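Glucosamine 6-phosphate N-acetyltransferase (Arabidopsis thaliana, PDB 3T90) transfers an acetyl group from acetyl-CoA to glucosamine 6-phosphate, an early step in making the sugar donor UDP-N-acetylglucosamine. Local coordinates at residues D50-V55 / V105-D110. Residues are numbered along the deposited sequence; the frame is centred on the assembly and turned at random.
Sequences DHVICV and VEFLMD
C54 lays its sulfur over one face of the F107 ring, SG standing 4.0 Å from the ring centroid and 23° off the normal, a sulfur-aromatic contact displaced toward the CG-CD2 bond. SG gets there by lying anti to the backbone N (chi1 172°), while C54 CB rests 3.7 Å from F107 CD2. V52 meets the same ring differently: its CG1 abuts the edge, in plane, 3.9 Å from F107 CE2. L108 CD2 closes the buried side, 4.0 Å from both V52 CG1 and C54 CB, and carries the packing on toward V70 of the next strand. This is helix-on-sheet packing of the GNAT fold, joining helix 100-114, whose N-terminal part probably binds acetyl-CoA, to strand 51-58; the axes of 105-110 and 51-55 run roughly antiparallel (153°) and come within 8.9 Å at their closest. With an alanine in place of F107, the C54 sulfur would probably lose its aromatic face and a gap would open beside V52 CG1. On the outer side of the helix the contact with the strand ends: F107 itself is partly exposed, touching I7 and K9 of strand 5-9, whereas E106 turns to a salt bridge with K102.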
loop_
_atom_site.group_PDB
_atom_site.type_symbol
_atom_site.label_atom_id
_atom_site.label_comp_id
_atom_site.label_asym_id
_atom_site.label_seq_id
_atom_site.Cartn_x
_atom_site.Cartn_y
_atom_site.Cartn_z
ATOM N N ASP A 50 -4.952 -9.616 -7.245
ATOM C CA ASP A 50 -4.560 -8.286 -6.753
ATOM C C ASP A 50 -4.195 -8.305 -5.250
ATOM O O ASP A 50 -3.778 -7.294 -4.708
ATOM C CB ASP A 50 -5.678 -7.296 -6.992
ATOM C CG ASP A 50 -5.852 -6.982 -8.474
ATOM O OD1 ASP A 50 -4.822 -6.764 -9.113
ATOM O OD2 ASP A 50 -7.024 -6.989 -8.929
ATOM N N HIS A 51 -4.355 -9.459 -4.570
ATOM C CA HIS A 51 -3.965 -9.481 -3.092
ATOM C C HIS A 51 -3.608 -10.926 -2.743
ATOM O O HIS A 51 -4.616 -11.672 -2.468
ATOM C CB HIS A 51 -5.112 -8.905 -2.206
ATOM C CG HIS A 51 -4.678 -8.512 -0.796
ATOM N ND1 HIS A 51 -5.489 -7.817 0.098
ATOM C CD2 HIS A 51 -3.507 -8.689 -0.186
ATOM C CE1 HIS A 51 -4.800 -7.635 1.232
ATOM N NE2 HIS A 51 -3.612 -8.221 1.095
ATOM N N VAL A 52 -2.283 -11.235 -2.690
ATOM C CA VAL A 52 -1.644 -12.590 -2.531
ATOM C C VAL A 52 -0.915 -12.655 -1.151
ATOM O O VAL A 52 -0.289 -11.695 -0.734
ATOM C CB VAL A 52 -0.479 -12.956 -3.593
ATOM C CG1 VAL A 52 0.440 -14.152 -3.090
ATOM C CG2 VAL A 52 -0.994 -13.196 -4.986
ATOM N N ILE A 53 -1.198 -13.701 -0.377
ATOM C CA ILE A 53 -0.439 -13.971 0.796
ATOM C C ILE A 53 0.387 -15.240 0.595
ATOM O O ILE A 53 -0.217 -16.306 0.301
ATOM C CB ILE A 53 -1.323 -14.130 2.028
ATOM C CG1 ILE A 53 -2.198 -12.856 2.164
ATOM C CG2 ILE A 53 -0.434 -14.434 3.274
ATOM C CD1 ILE A 53 -3.084 -12.866 3.391
ATOM N N CYS A 54 1.716 -15.164 0.726
ATOM C CA CYS A 54 2.609 -16.317 0.571
ATOM C C CYS A 54 2.891 -16.832 1.987
ATOM O O CYS A 54 3.106 -16.042 2.934
ATOM C CB CYS A 54 3.936 -15.771 -0.038
ATOM S SG CYS A 54 5.253 -16.980 -0.107
ATOM N N VAL A 55 2.906 -18.161 2.118
ATOM C CA VAL A 55 3.420 -18.819 3.335
ATOM C C VAL A 55 4.418 -19.885 3.006
ATOM O O VAL A 55 4.350 -20.503 1.899
ATOM C CB VAL A 55 2.265 -19.463 4.175
ATOM C CG1 VAL A 55 1.315 -18.408 4.744
ATOM C CG2 VAL A 55 1.545 -20.600 3.478
ATOM N N VAL A 105 9.995 -12.949 -0.291
ATOM C CA VAL A 105 9.984 -11.701 -1.031
ATOM C C VAL A 105 10.067 -11.955 -2.523
ATOM O O VAL A 105 9.395 -11.276 -3.324
ATOM C CB VAL A 105 11.147 -10.808 -0.556
ATOM C CG1 VAL A 105 11.362 -9.603 -1.452
ATOM C CG2 VAL A 105 10.899 -10.381 0.875
ATOM N N GLU A 106 10.917 -12.930 -2.905
ATOM C CA GLU A 106 11.012 -13.207 -4.323
ATOM C C GLU A 106 9.734 -13.764 -4.891
ATOM O O GLU A 106 9.375 -13.436 -6.021
ATOM C CB GLU A 106 12.154 -14.187 -4.617
ATOM C CG GLU A 106 13.514 -13.475 -4.443
ATOM C CD GLU A 106 14.677 -14.452 -4.558
ATOM O OE1 GLU A 106 14.475 -15.664 -4.356
ATOM O OE2 GLU A 106 15.807 -14.018 -4.840
ATOM N N PHE A 107 9.025 -14.608 -4.132
ATOM C CA PHE A 107 7.729 -15.107 -4.617
ATOM C C PHE A 107 6.754 -13.935 -4.913
ATOM O O PHE A 107 6.061 -13.931 -5.941
ATOM C CB PHE A 107 7.181 -16.070 -3.550
ATOM C CG PHE A 107 5.845 -16.712 -3.851
ATOM C CD1 PHE A 107 5.780 -18.054 -4.221
ATOM C CD2 PHE A 107 4.637 -16.004 -3.617
ATOM C CE1 PHE A 107 4.547 -18.676 -4.384
ATOM C CE2 PHE A 107 3.370 -16.627 -3.806
ATOM C CZ PHE A 107 3.293 -17.950 -4.156
ATOM N N LEU A 108 6.685 -12.977 -3.958
ATOM C CA LEU A 108 5.805 -11.859 -4.187
ATOM C C LEU A 108 6.280 -10.941 -5.299
ATOM O O LEU A 108 5.404 -10.433 -6.017
ATOM C CB LEU A 108 5.728 -11.092 -2.867
ATOM C CG LEU A 108 5.241 -11.902 -1.649
ATOM C CD1 LEU A 108 5.449 -11.151 -0.323
ATOM C CD2 LEU A 108 3.734 -12.192 -1.792
ATOM N N MET A 109 7.586 -10.756 -5.445
ATOM C CA MET A 109 8.068 -9.935 -6.585
ATOM C C MET A 109 7.756 -10.641 -7.888
ATOM O O MET A 109 7.279 -10.006 -8.848
ATOM C CB MET A 109 9.557 -9.762 -6.464
ATOM C CG MET A 109 9.941 -8.830 -5.354
ATOM S SD MET A 109 11.785 -8.855 -5.268
ATOM C CE MET A 109 11.837 -7.377 -4.317
ATOM N N ASP A 110 7.920 -11.950 -7.901
ATOM C CA ASP A 110 7.626 -12.698 -9.145
ATOM C C ASP A 110 6.144 -12.549 -9.533
ATOM O O ASP A 110 5.747 -12.309 -10.671
ATOM C CB ASP A 110 7.917 -14.218 -8.941
ATOM C CG ASP A 110 9.396 -14.565 -8.874
ATOM O OD1 ASP A 110 10.262 -13.767 -9.269
ATOM O OD2 ASP A 110 9.641 -15.692 -8.352
#